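Local coordinates for enoyl-[acyl-carrier-protein] reductase [FMN] (Thermotoga maritima, PDB 5GVH), which probably reduces the double bond of enoyl-acyl-carrier-protein intermediates in fatty-acid synthesis with NADH, using a bound flavin mononucleotide, at residues A[4-9]-A[186-191]; A[134-139]-A[163-168]; A[215-220]-A[281-286]; A[232-237]-A[275-280]. All coordinates share one frame; numbering follows the deposited sequence.

In the fold
From the N terminus, the chain enters helix 6-10, whose start meets residues 186-191 in contact 1, closing a long loop that holds most of the parallel barrel. Within that loop lies contact 2, the pairing of strand 136-139 with strand 167-170. The two touch, their centres about 9 Å apart, because strands 167-170 and 190-192 are neighbours in the same sheet. A second, separate loop follows: contact 3 joins residues 215-220 to 281-286 at a sodium ion, and contact 4, lying between those segments in sequence, ties strand 231-234 to residues 275-280. Contacts 1 and 4 lie on opposite sides of the chain's centre, yet contacts 1, 2 and 4 all reach FMN.

Contact 1. Residues A[4-9]-A[186-191]; sequences RTRVTD and GAEAVQ. With FMN (flavin mononucleotide), chain C.
Thr5 and Glu188 face each other with their backbones close, and hydrogen bonds come first. Thr5 OG1 gives its hydrogen to Glu188 O at 2.8 Å, in the carbonyl plane. With chi1 at 70°, OG1 sits between the backbone N and the carbonyl carbon, a position from which the same oxygen also accepts from the N-H groups of Val7 and Thr8. One hydroxyl therefore starts the helix and ties it to the other segment. Thr8 OG1 returns the favour by accepting from Thr5 N.

Charge comes next. The Glu188 side chain crosses that of Arg6 at a slant, OE1 3.1 Å from Arg6 CD, and OE2 reaches Arg6 NH1 at 2.6 Å. The charges pair closely, but the hydrogen bond within this salt bridge is weak, its N-H...O angle only 121°; the two planes are 35° apart. Arg6 NH2 probably bonds to the carbonyl of Asn164, though the modelled distance is too short to trust. A water links Glu188 OE1 to Arg6 N.

The apolar part is small. Val7 straddles the methyl of Ala189, with CG1 3.6 Å from Ala189 CB, while Val7 CG2 lies 3.8 Å from Glu188 CB. Farther along, Gln191 NE2 makes a weak bond to FMN O3' at 2.7 Å.

Thr5 and Thr8 form a capping box, and the helix they begin packs by the entry to strand 190-192, at the end of the TIM barrel remote from the flavin.

Contact 2. Residues A[134-139]-A[163-168]; sequences DAVIAE and VNIPVI. With FMN (flavin mononucleotide), chain C.
Ile137 and Ile168 lie obliquely against each other on the inner face of the sheet, Ile137 CG1 4.0 Å from Ile168 CB. On the outer face Val136 meets Ile165 at about a right angle. Ile165 has chi1 at 61°, which swings its CG1 arm in toward the neighbouring strand and brings CD1 to 3.7 Å from Val136 CG2. Beside them Ala138 CB touches Val167 CG1, both covered by helix 152-162.

Side chains alternate between faces as in any extended strand; parallel pairing sets Val136 beside Val167 and Ile137 beside Ile168. Ile168 N gives to Val136 O at 2.7 Å, and Ala138 N to Ile168 O at 2.9 Å, with Val136 N bonded to Pro166 O where the pairing begins. Strand 136-139, helix 152-162 and strand 167-170 make one beta-alpha-beta unit of the TIM barrel, the helix outside.

At the strand's far end Glu139 leads off to the flavin, its chain extended with CG anti to the backbone N (chi1 -174°), and OE2 accepts a hydrogen bond from FMN O3' at 2.7 Å. With an alanine here, the ribityl hydroxyl O3' would probably lose its carboxylate acceptor and be freer to turn. At the segment's start, Asp134 OD1 accepts from Val115 N.

Contact 3. Residues A[215-220]-A[281-286]; sequences ASIRDT and AGLIDE. With NA (sodium ion), chain B.
Ile217 lies over the backbone of Gly282, and its side chain can be followed outward. Ile217 CB stands back, 4.6 Å from Gly282 CA. Of the two branches, Ile217 CG2 is anti to the carbonyl carbon and does the touching: it lies 3.6 Å from Gly282 CA and 4.2 Å from Leu283 CD2. The other branch, CG1, goes between the backbone N and the carbonyl carbon (chi1 63°) and leaves CD1 farther from residues 281-286 than CG2 is; the side chain also packs on Val154 of the second subunit.

Such closeness needs the glycine. A CB on Gly282 would run into Ile217 N and Ser216 C, whereas the bare CA comes to 3.2 Å from Ala215 O in a CA-H...O contact. Nearby, the methyls of Ala215 and Ala281 meet.

The turn from Ser216 to Asp219 is braced from within. Asp219 OD2 accepts from Ser216 N almost in line (178°), and weakly from Ser216 OG, which in turn accepts from Arg218 N in an ST turn.

Ala215 O and Ala281 O, two acceptors 3.5 Å apart, are reconciled by sodium, which each binds at 2.4 Å. Ile284 O, a water, and the carbonyls of Ile212 and Val213 complete six oxygens. The water also donates to Asp285 OD1. All six ligands are neutral, so no formal charge binds the ion directly; Asp285, reached through that water, probably offsets part of its charge.

Contact 4. Residues A[232-237]-A[275-280]; sequences RVLRTP and FMVGQS. With FMN (flavin mononucleotide), chain C.
Phe275 O accepts from Leu234 N at 2.7 Å, the donor tilted 28° from the carbonyl plane, and the same oxygen is brushed by the CA-H of Val233. Two residues on, Val277 N gives to Arg232 O at 3.2 Å, so that Val233 and Met276 form a single backbone bridge.

Leu234 CB rests 3.7 Å from Phe275 CB, and Val277 CG2 tucks in beside the Leu234 backbone. Arg232 runs its CG past Val277 O, then bends at chi3 (-56°), which brings Gln279 NE2 over one guanidinium face, near its rim, the planes 58° apart. That amide is held by Glu149 and Thr151 of the second subunit, while Arg232 NH2 bonds to Met141 O and NH1 to Thr220 OG1. A leucine in its place would probably leave both oxygens without their donors and the Gln279 amide without the guanidinium it lies against.

The other side of segment 275-280 belongs to the flavin. Met276 CB lies 3.5 Å from FMN C7M, on the dimethylbenzene ring. Ser280 OG donates to FMN O1P at 2.8 Å, and a CB on Gly278 would clash with that oxygen. This is one wall of the FMN site, running from ring methyls to phosphate.

Contact 1. Residues A[4-9]-A[186-191]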
# COMPACT_ATOMS: atom_id res chain seq x y z
N ARG A 4 18.48 -9.63 -13.66
CA ARG A 4 18.52 -8.77 -14.83
C ARG A 4 17.12 -8.60 -15.41
O ARG A 4 16.38 -9.57 -15.55
CB ARG A 4 19.46 -9.36 -15.89
CG ARG A 4 19.22 -8.83 -17.28
CD ARG A 4 19.89 -9.68 -18.33
NE ARG A 4 19.27 -9.49 -19.64
CZ ARG A 4 19.86 -9.75 -20.80
NH1 ARG A 4 21.10 -10.21 -20.83
NH2 ARG A 4 19.20 -9.54 -21.93
N THR A 5 16.76 -7.35 -15.74
CA THR A 5 15.41 -7.03 -16.22
C THR A 5 15.46 -6.10 -17.43
O THR A 5 16.54 -5.75 -17.90
CB THR A 5 14.58 -6.35 -15.12
OG1 THR A 5 15.10 -5.03 -14.89
CG2 THR A 5 14.65 -7.14 -13.82
N ARG A 6 14.28 -5.69 -17.93
CA ARG A 6 14.28 -4.67 -18.96
C ARG A 6 14.88 -3.37 -18.45
O ARG A 6 15.46 -2.60 -19.22
CB ARG A 6 12.87 -4.44 -19.50
CG ARG A 6 12.34 -5.55 -20.41
CD ARG A 6 10.81 -5.52 -20.47
NE ARG A 6 10.27 -4.40 -21.25
CZ ARG A 6 9.09 -3.82 -21.02
NH1 ARG A 6 8.32 -4.19 -20.00
NH2 ARG A 6 8.69 -2.82 -21.79
N VAL A 7 14.78 -3.12 -17.14
CA VAL A 7 15.34 -1.90 -16.56
C VAL A 7 16.86 -1.98 -16.51
O VAL A 7 17.55 -0.98 -16.72
CB VAL A 7 14.74 -1.65 -15.17
CG1 VAL A 7 15.25 -0.33 -14.60
CG2 VAL A 7 13.20 -1.67 -15.22
N THR A 8 17.41 -3.16 -16.21
CA THR A 8 18.86 -3.30 -16.20
C THR A 8 19.45 -3.08 -17.59
O THR A 8 20.52 -2.49 -17.72
CB THR A 8 19.27 -4.67 -15.65
OG1 THR A 8 18.57 -5.71 -16.34
CG2 THR A 8 18.96 -4.76 -14.16
N ASP A 9 18.75 -3.54 -18.63
CA ASP A 9 19.18 -3.30 -20.00
C ASP A 9 19.01 -1.84 -20.40
O ASP A 9 19.86 -1.28 -21.10
CB ASP A 9 18.40 -4.20 -20.96
CG ASP A 9 18.58 -5.67 -20.66
OD1 ASP A 9 17.65 -6.45 -20.97
OD2 ASP A 9 19.64 -6.03 -20.11
N GLY A 186 4.22 -6.73 -10.91
CA GLY A 186 4.44 -6.37 -12.30
C GLY A 186 5.62 -5.45 -12.54
O GLY A 186 5.90 -5.16 -13.71
N ALA A 187 6.30 -4.97 -11.50
CA ALA A 187 7.44 -4.07 -11.70
C ALA A 187 8.65 -4.86 -12.19
O ALA A 187 8.71 -6.08 -12.10
CB ALA A 187 7.79 -3.34 -10.41
N GLU A 188 9.62 -4.12 -12.72
CA GLU A 188 10.87 -4.69 -13.20
C GLU A 188 12.09 -4.00 -12.59
O GLU A 188 13.21 -4.20 -13.07
CB GLU A 188 10.93 -4.62 -14.73
CG GLU A 188 9.71 -5.23 -15.38
CD GLU A 188 9.79 -5.22 -16.88
OE1 GLU A 188 10.76 -5.78 -17.43
OE2 GLU A 188 8.88 -4.63 -17.50
N ALA A 189 11.88 -3.18 -11.55
CA ALA A 189 12.93 -2.58 -10.75
C ALA A 189 12.24 -1.92 -9.56
O ALA A 189 11.01 -1.81 -9.54
CB ALA A 189 13.77 -1.56 -11.54
N VAL A 190 13.04 -1.48 -8.58
CA VAL A 190 12.53 -0.76 -7.42
C VAL A 190 13.34 0.51 -7.19
O VAL A 190 14.52 0.60 -7.55
CB VAL A 190 12.54 -1.63 -6.14
CG1 VAL A 190 11.60 -2.85 -6.31
CG2 VAL A 190 13.96 -2.05 -5.76
N GLN A 191 12.67 1.51 -6.62
CA GLN A 191 13.28 2.76 -6.21
C GLN A 191 13.05 2.97 -4.71
O GLN A 191 11.92 2.83 -4.22
CB GLN A 191 12.71 3.93 -7.02
CG GLN A 191 12.95 5.30 -6.39
CD GLN A 191 12.44 6.46 -7.26
OE1 GLN A 191 13.03 6.76 -8.29
NE2 GLN A 191 11.37 7.12 -6.82
N1 FMN C . 10.87 12.58 -5.00
C2 FMN C . 10.95 13.50 -6.04
O2 FMN C . 10.48 13.26 -7.15
N3 FMN C . 11.57 14.70 -5.84
C4 FMN C . 12.13 15.01 -4.62
O4 FMN C . 12.67 16.10 -4.47
C4A FMN C . 12.05 14.10 -3.57
N5 FMN C . 12.60 14.41 -2.35
C5A FMN C . 12.54 13.50 -1.31
C6 FMN C . 13.12 13.83 -0.09
C7 FMN C . 13.08 12.93 0.97
C7M FMN C . 13.70 13.31 2.28
C8 FMN C . 12.45 11.69 0.80
C8M FMN C . 12.39 10.72 1.95
C9 FMN C . 11.87 11.36 -0.42
C9A FMN C . 11.92 12.26 -1.49
N10 FMN C . 11.36 11.95 -2.73
C10 FMN C . 11.42 12.87 -3.76
C1' FMN C . 10.69 10.62 -2.94
C2' FMN C . 11.74 9.58 -3.30
O2' FMN C . 12.28 9.88 -4.56
C3' FMN C . 11.16 8.17 -3.39
O3' FMN C . 10.32 8.10 -4.52
C4' FMN C . 10.43 7.77 -2.11
O4' FMN C . 11.28 8.00 -1.02
C5' FMN C . 10.09 6.28 -2.10
O5' FMN C . 9.52 5.93 -0.85
P FMN C . 10.35 5.23 0.35
O1P FMN C . 9.38 4.36 1.15
O2P FMN C . 11.49 4.38 -0.16
O3P FMN C . 10.86 6.31 1.28
O HOH W 1 12.33 -7.95 -17.16

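Contact 2. Residues A[134-139]-A[163-168]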
# COMPACT_ATOMS: atom_id res chain seq x y z
N ASP A 134 10.73 6.54 -21.31
CA ASP A 134 11.41 5.25 -21.48
C ASP A 134 11.00 4.24 -20.43
O ASP A 134 11.03 3.03 -20.67
CB ASP A 134 12.93 5.44 -21.42
CG ASP A 134 13.42 6.48 -22.39
OD1 ASP A 134 13.59 7.65 -21.97
OD2 ASP A 134 13.64 6.12 -23.56
N ALA A 135 10.69 4.73 -19.23
CA ALA A 135 10.13 3.93 -18.15
C ALA A 135 9.25 4.85 -17.32
O ALA A 135 9.11 6.05 -17.61
CB ALA A 135 11.23 3.28 -17.31
N VAL A 136 8.68 4.29 -16.26
CA VAL A 136 7.79 5.01 -15.36
C VAL A 136 8.05 4.54 -13.94
O VAL A 136 8.14 3.33 -13.69
CB VAL A 136 6.32 4.79 -15.75
CG1 VAL A 136 5.43 5.05 -14.59
CG2 VAL A 136 5.93 5.69 -16.90
N ILE A 137 8.19 5.48 -13.01
CA ILE A 137 8.25 5.17 -11.59
C ILE A 137 6.84 5.32 -11.02
O ILE A 137 6.31 6.43 -10.94
CB ILE A 137 9.24 6.09 -10.86
CG1 ILE A 137 10.66 5.77 -11.30
CG2 ILE A 137 9.10 5.94 -9.35
CD1 ILE A 137 11.62 6.92 -11.08
N ALA A 138 6.24 4.20 -10.61
CA ALA A 138 4.93 4.21 -9.96
C ALA A 138 5.13 4.28 -8.45
O ALA A 138 5.58 3.31 -7.84
CB ALA A 138 4.12 2.97 -10.34
N GLU A 139 4.79 5.43 -7.86
CA GLU A 139 5.10 5.71 -6.46
C GLU A 139 3.82 5.70 -5.62
O GLU A 139 2.97 6.58 -5.77
CB GLU A 139 5.80 7.05 -6.31
CG GLU A 139 6.26 7.26 -4.88
CD GLU A 139 6.61 8.69 -4.57
OE1 GLU A 139 5.68 9.50 -4.37
OE2 GLU A 139 7.81 8.99 -4.48
N VAL A 163 0.60 -0.02 -19.22
CA VAL A 163 1.67 0.45 -20.09
C VAL A 163 2.56 -0.73 -20.48
O VAL A 163 2.63 -1.74 -19.78
CB VAL A 163 2.53 1.57 -19.45
CG1 VAL A 163 1.68 2.79 -19.14
CG2 VAL A 163 3.23 1.05 -18.19
N ASN A 164 3.24 -0.58 -21.61
CA ASN A 164 4.20 -1.58 -22.06
C ASN A 164 5.64 -1.24 -21.71
O ASN A 164 6.49 -2.13 -21.76
CB ASN A 164 4.06 -1.81 -23.57
CG ASN A 164 2.85 -2.69 -23.91
OD1 ASN A 164 2.99 -3.83 -24.34
ND2 ASN A 164 1.65 -2.15 -23.70
N ILE A 165 5.94 0.00 -21.35
CA ILE A 165 7.30 0.36 -20.95
C ILE A 165 7.53 -0.16 -19.53
O ILE A 165 6.57 -0.41 -18.80
CB ILE A 165 7.54 1.88 -21.03
CG1 ILE A 165 6.59 2.63 -20.10
CG2 ILE A 165 7.42 2.38 -22.46
CD1 ILE A 165 6.80 4.14 -20.13
N PRO A 166 8.78 -0.36 -19.10
CA PRO A 166 9.02 -0.91 -17.77
C PRO A 166 8.50 0.00 -16.66
O PRO A 166 8.60 1.23 -16.74
CB PRO A 166 10.55 -1.02 -17.70
CG PRO A 166 10.98 -1.11 -19.14
CD PRO A 166 10.03 -0.21 -19.87
N VAL A 167 7.94 -0.63 -15.62
CA VAL A 167 7.43 0.05 -14.44
C VAL A 167 8.41 -0.16 -13.29
O VAL A 167 8.93 -1.27 -13.10
CB VAL A 167 6.03 -0.46 -14.06
CG1 VAL A 167 5.53 0.21 -12.76
CG2 VAL A 167 5.05 -0.22 -15.21
N ILE A 168 8.67 0.90 -12.53
CA ILE A 168 9.59 0.86 -11.40
C ILE A 168 8.80 1.18 -10.14
O ILE A 168 8.29 2.30 -9.98
CB ILE A 168 10.77 1.83 -11.58
CG1 ILE A 168 11.48 1.56 -12.91
CG2 ILE A 168 11.75 1.73 -10.43
CD1 ILE A 168 12.61 2.54 -13.20
N1 FMN C . 10.87 12.58 -5.00
C2 FMN C . 10.95 13.50 -6.04
O2 FMN C . 10.48 13.26 -7.15
N3 FMN C . 11.57 14.70 -5.84
C4 FMN C . 12.13 15.01 -4.62
O4 FMN C . 12.67 16.10 -4.47
C4A FMN C . 12.05 14.10 -3.57
N5 FMN C . 12.60 14.41 -2.35
C5A FMN C . 12.54 13.50 -1.31
C6 FMN C . 13.12 13.83 -0.09
C7 FMN C . 13.08 12.93 0.97
C7M FMN C . 13.70 13.31 2.28
C8 FMN C . 12.45 11.69 0.80
C8M FMN C . 12.39 10.72 1.95
C9 FMN C . 11.87 11.36 -0.42
C9A FMN C . 11.92 12.26 -1.49
N10 FMN C . 11.36 11.95 -2.73
C10 FMN C . 11.42 12.87 -3.76
C1' FMN C . 10.69 10.62 -2.94
C2' FMN C . 11.74 9.58 -3.30
O2' FMN C . 12.28 9.88 -4.56
C3' FMN C . 11.16 8.17 -3.39
O3' FMN C . 10.32 8.10 -4.52
C4' FMN C . 10.43 7.77 -2.11
O4' FMN C . 11.28 8.00 -1.02
C5' FMN C . 10.09 6.28 -2.10
O5' FMN C . 9.52 5.93 -0.85
P FMN C . 10.35 5.23 0.35
O1P FMN C . 9.38 4.36 1.15
O2P FMN C . 11.49 4.38 -0.16
O3P FMN C . 10.86 6.31 1.28

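Contact 3. Residues A[215-220]-A[281-286]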
# COMPACT_ATOMS: atom_id res chain seq x y z
N ALA A 215 11.82 4.92 14.13
CA ALA A 215 10.45 5.16 13.71
C ALA A 215 9.77 3.83 13.40
O ALA A 215 10.37 2.93 12.82
CB ALA A 215 10.38 6.08 12.48
N SER A 216 8.52 3.70 13.84
CA SER A 216 7.71 2.56 13.49
C SER A 216 7.00 2.83 12.17
O SER A 216 7.13 3.89 11.57
CB SER A 216 6.70 2.27 14.59
OG SER A 216 5.80 3.35 14.69
N ILE A 217 6.22 1.85 11.70
CA ILE A 217 5.42 2.05 10.50
C ILE A 217 4.24 2.99 10.73
O ILE A 217 3.62 3.42 9.75
CB ILE A 217 4.95 0.69 9.97
CG1 ILE A 217 4.04 -0.00 10.99
CG2 ILE A 217 6.15 -0.16 9.66
CD1 ILE A 217 3.63 -1.40 10.58
N ARG A 218 3.94 3.33 11.98
CA ARG A 218 2.89 4.29 12.31
C ARG A 218 3.40 5.71 12.52
O ARG A 218 2.58 6.63 12.67
CB ARG A 218 2.14 3.86 13.57
CG ARG A 218 1.15 2.75 13.34
CD ARG A 218 0.48 2.35 14.64
NE ARG A 218 1.35 1.54 15.49
CZ ARG A 218 0.97 1.04 16.66
NH1 ARG A 218 -0.25 1.27 17.12
NH2 ARG A 218 1.81 0.30 17.37
N ASP A 219 4.72 5.91 12.54
CA ASP A 219 5.33 7.18 12.94
C ASP A 219 5.45 8.17 11.79
O ASP A 219 6.42 8.94 11.75
CB ASP A 219 6.70 6.93 13.58
CG ASP A 219 6.60 6.33 14.98
OD1 ASP A 219 5.66 6.67 15.73
OD2 ASP A 219 7.48 5.51 15.34
N THR A 220 4.52 8.17 10.85
CA THR A 220 4.49 9.20 9.82
C THR A 220 3.08 9.78 9.74
O THR A 220 2.11 9.17 10.18
CB THR A 220 4.92 8.67 8.43
OG1 THR A 220 3.80 8.07 7.77
CG2 THR A 220 6.05 7.66 8.56
N ALA A 281 10.08 3.41 6.97
CA ALA A 281 11.00 3.69 8.06
C ALA A 281 10.90 2.64 9.16
O ALA A 281 11.92 2.26 9.75
CB ALA A 281 10.75 5.08 8.63
N GLY A 282 9.69 2.16 9.44
CA GLY A 282 9.49 1.08 10.40
C GLY A 282 9.99 -0.27 9.96
O GLY A 282 9.92 -1.23 10.73
N LEU A 283 10.47 -0.39 8.72
CA LEU A 283 11.17 -1.58 8.27
C LEU A 283 12.68 -1.45 8.39
O LEU A 283 13.40 -2.41 8.09
CB LEU A 283 10.79 -1.91 6.83
CG LEU A 283 9.31 -1.78 6.45
CD1 LEU A 283 9.15 -1.97 4.95
CD2 LEU A 283 8.40 -2.76 7.22
N ILE A 284 13.18 -0.30 8.81
CA ILE A 284 14.61 -0.01 8.86
C ILE A 284 15.04 0.05 10.32
O ILE A 284 14.47 0.80 11.12
CB ILE A 284 14.94 1.29 8.11
CG1 ILE A 284 14.75 1.08 6.60
CG2 ILE A 284 16.35 1.76 8.42
CD1 ILE A 284 14.34 2.31 5.85
N ASP A 285 16.06 -0.74 10.67
CA ASP A 285 16.49 -0.92 12.04
C ASP A 285 17.94 -0.58 12.30
O ASP A 285 18.32 -0.43 13.47
CB ASP A 285 16.24 -2.37 12.48
CG ASP A 285 14.77 -2.68 12.63
OD1 ASP A 285 14.09 -1.88 13.31
OD2 ASP A 285 14.30 -3.69 12.07
N GLU A 286 18.77 -0.46 11.26
CA GLU A 286 20.17 -0.11 11.46
C GLU A 286 20.65 0.69 10.26
O GLU A 286 20.03 0.69 9.19
CB GLU A 286 21.02 -1.37 11.66
CG GLU A 286 21.20 -2.20 10.39
CD GLU A 286 20.40 -3.50 10.38
OE1 GLU A 286 20.66 -4.33 9.47
OE2 GLU A 286 19.52 -3.69 11.26
NA NA B . 12.61 2.39 12.09
O HOH W 2 12.20 -0.09 12.50

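Contact 4. Residues A[232-237]-A[275-280]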
# COMPACT_ATOMS: atom_id res chain seq x y z
N ARG A 232 4.56 13.24 3.04
CA ARG A 232 4.63 12.35 4.19
C ARG A 232 5.91 12.62 4.97
O ARG A 232 7.01 12.52 4.42
CB ARG A 232 4.57 10.88 3.76
CG ARG A 232 4.57 9.90 4.94
CD ARG A 232 4.40 8.43 4.52
NE ARG A 232 3.20 8.21 3.72
CZ ARG A 232 1.97 8.19 4.23
NH1 ARG A 232 1.78 8.40 5.53
NH2 ARG A 232 0.92 7.99 3.44
N VAL A 233 5.75 12.98 6.25
CA VAL A 233 6.88 13.33 7.09
C VAL A 233 6.81 12.54 8.38
O VAL A 233 5.82 11.86 8.68
CB VAL A 233 6.94 14.85 7.39
CG1 VAL A 233 7.03 15.65 6.09
CG2 VAL A 233 5.74 15.27 8.22
N LEU A 234 7.89 12.61 9.15
CA LEU A 234 7.94 11.94 10.43
C LEU A 234 6.95 12.58 11.39
O LEU A 234 6.82 13.80 11.45
CB LEU A 234 9.35 12.00 11.01
CG LEU A 234 9.59 11.07 12.18
CD1 LEU A 234 9.71 9.64 11.68
CD2 LEU A 234 10.84 11.50 12.93
N ARG A 235 6.22 11.73 12.11
CA ARG A 235 5.20 12.18 13.05
C ARG A 235 5.85 12.97 14.17
O ARG A 235 6.52 12.41 15.04
CB ARG A 235 4.42 10.99 13.61
CG ARG A 235 3.18 11.38 14.36
CD ARG A 235 2.48 10.16 14.92
NE ARG A 235 1.05 10.24 14.67
CZ ARG A 235 0.42 9.54 13.74
NH1 ARG A 235 1.09 8.67 12.99
NH2 ARG A 235 -0.89 9.69 13.58
N THR A 236 5.67 14.28 14.14
CA THR A 236 6.39 15.14 15.06
C THR A 236 5.44 16.27 15.48
O THR A 236 4.49 16.57 14.76
CB THR A 236 7.67 15.69 14.41
OG1 THR A 236 8.72 15.76 15.38
CG2 THR A 236 7.45 17.07 13.80
N PRO A 237 5.66 16.85 16.66
CA PRO A 237 4.79 17.97 17.08
C PRO A 237 4.73 19.10 16.06
O PRO A 237 3.64 19.63 15.78
CB PRO A 237 5.42 18.42 18.41
CG PRO A 237 6.10 17.20 18.94
CD PRO A 237 6.57 16.41 17.74
N PHE A 275 10.83 16.16 8.25
CA PHE A 275 11.56 14.91 8.10
C PHE A 275 10.75 14.01 7.18
O PHE A 275 9.99 13.14 7.60
CB PHE A 275 11.83 14.29 9.46
CG PHE A 275 12.86 15.05 10.24
CD1 PHE A 275 12.55 16.28 10.79
CD2 PHE A 275 14.14 14.56 10.38
CE1 PHE A 275 13.49 16.99 11.48
CE2 PHE A 275 15.10 15.27 11.05
CZ PHE A 275 14.78 16.48 11.61
N MET A 276 10.89 14.28 5.88
CA MET A 276 10.23 13.46 4.87
C MET A 276 10.74 12.04 4.96
O MET A 276 11.95 11.79 4.86
CB MET A 276 10.45 14.04 3.47
CG MET A 276 9.66 15.32 3.19
SD MET A 276 9.95 15.90 1.51
CE MET A 276 8.83 17.30 1.46
N VAL A 277 9.82 11.11 5.22
CA VAL A 277 10.09 9.68 5.34
C VAL A 277 8.85 8.92 4.89
O VAL A 277 7.72 9.39 5.03
CB VAL A 277 10.47 9.24 6.78
CG1 VAL A 277 11.87 9.68 7.15
CG2 VAL A 277 9.45 9.79 7.76
N GLY A 278 9.08 7.73 4.35
CA GLY A 278 7.99 6.83 4.06
C GLY A 278 7.69 5.93 5.23
O GLY A 278 8.45 5.86 6.19
N GLN A 279 6.54 5.24 5.14
CA GLN A 279 6.20 4.22 6.12
C GLN A 279 7.25 3.12 6.19
O GLN A 279 7.32 2.41 7.20
CB GLN A 279 4.83 3.61 5.79
CG GLN A 279 3.73 4.64 5.77
CD GLN A 279 2.34 4.02 5.73
OE1 GLN A 279 2.17 2.88 5.30
NE2 GLN A 279 1.35 4.77 6.20
N SER A 280 8.05 2.95 5.13
CA SER A 280 9.16 2.00 5.16
C SER A 280 10.13 2.24 6.32
O SER A 280 10.92 1.35 6.63
CB SER A 280 9.94 2.04 3.84
OG SER A 280 10.39 3.36 3.55
N1 FMN C . 10.87 12.58 -5.00
C2 FMN C . 10.95 13.50 -6.04
O2 FMN C . 10.48 13.26 -7.15
N3 FMN C . 11.57 14.70 -5.84
C4 FMN C . 12.13 15.01 -4.62
O4 FMN C . 12.67 16.10 -4.47
C4A FMN C . 12.05 14.10 -3.57
N5 FMN C . 12.60 14.41 -2.35
C5A FMN C . 12.54 13.50 -1.31
C6 FMN C . 13.12 13.83 -0.09
C7 FMN C . 13.08 12.93 0.97
C7M FMN C . 13.70 13.31 2.28
C8 FMN C . 12.45 11.69 0.80
C8M FMN C . 12.39 10.72 1.95
C9 FMN C . 11.87 11.36 -0.42
C9A FMN C . 11.92 12.26 -1.49
N10 FMN C . 11.36 11.95 -2.73
C10 FMN C . 11.42 12.87 -3.76
C1' FMN C . 10.69 10.62 -2.94
C2' FMN C . 11.74 9.58 -3.30
O2' FMN C . 12.28 9.88 -4.56
C3' FMN C . 11.16 8.17 -3.39
O3' FMN C . 10.32 8.10 -4.52
C4' FMN C . 10.43 7.77 -2.11
O4' FMN C . 11.28 8.00 -1.02
C5' FMN C . 10.09 6.28 -2.10
O5' FMN C . 9.52 5.93 -0.85
P FMN C . 10.35 5.23 0.35
O1P FMN C . 9.38 4.36 1.15
O2P FMN C . 11.49 4.38 -0.16
O3P FMN C . 10.86 6.31 1.28
O HOH W 3 8.56 16.01 10.19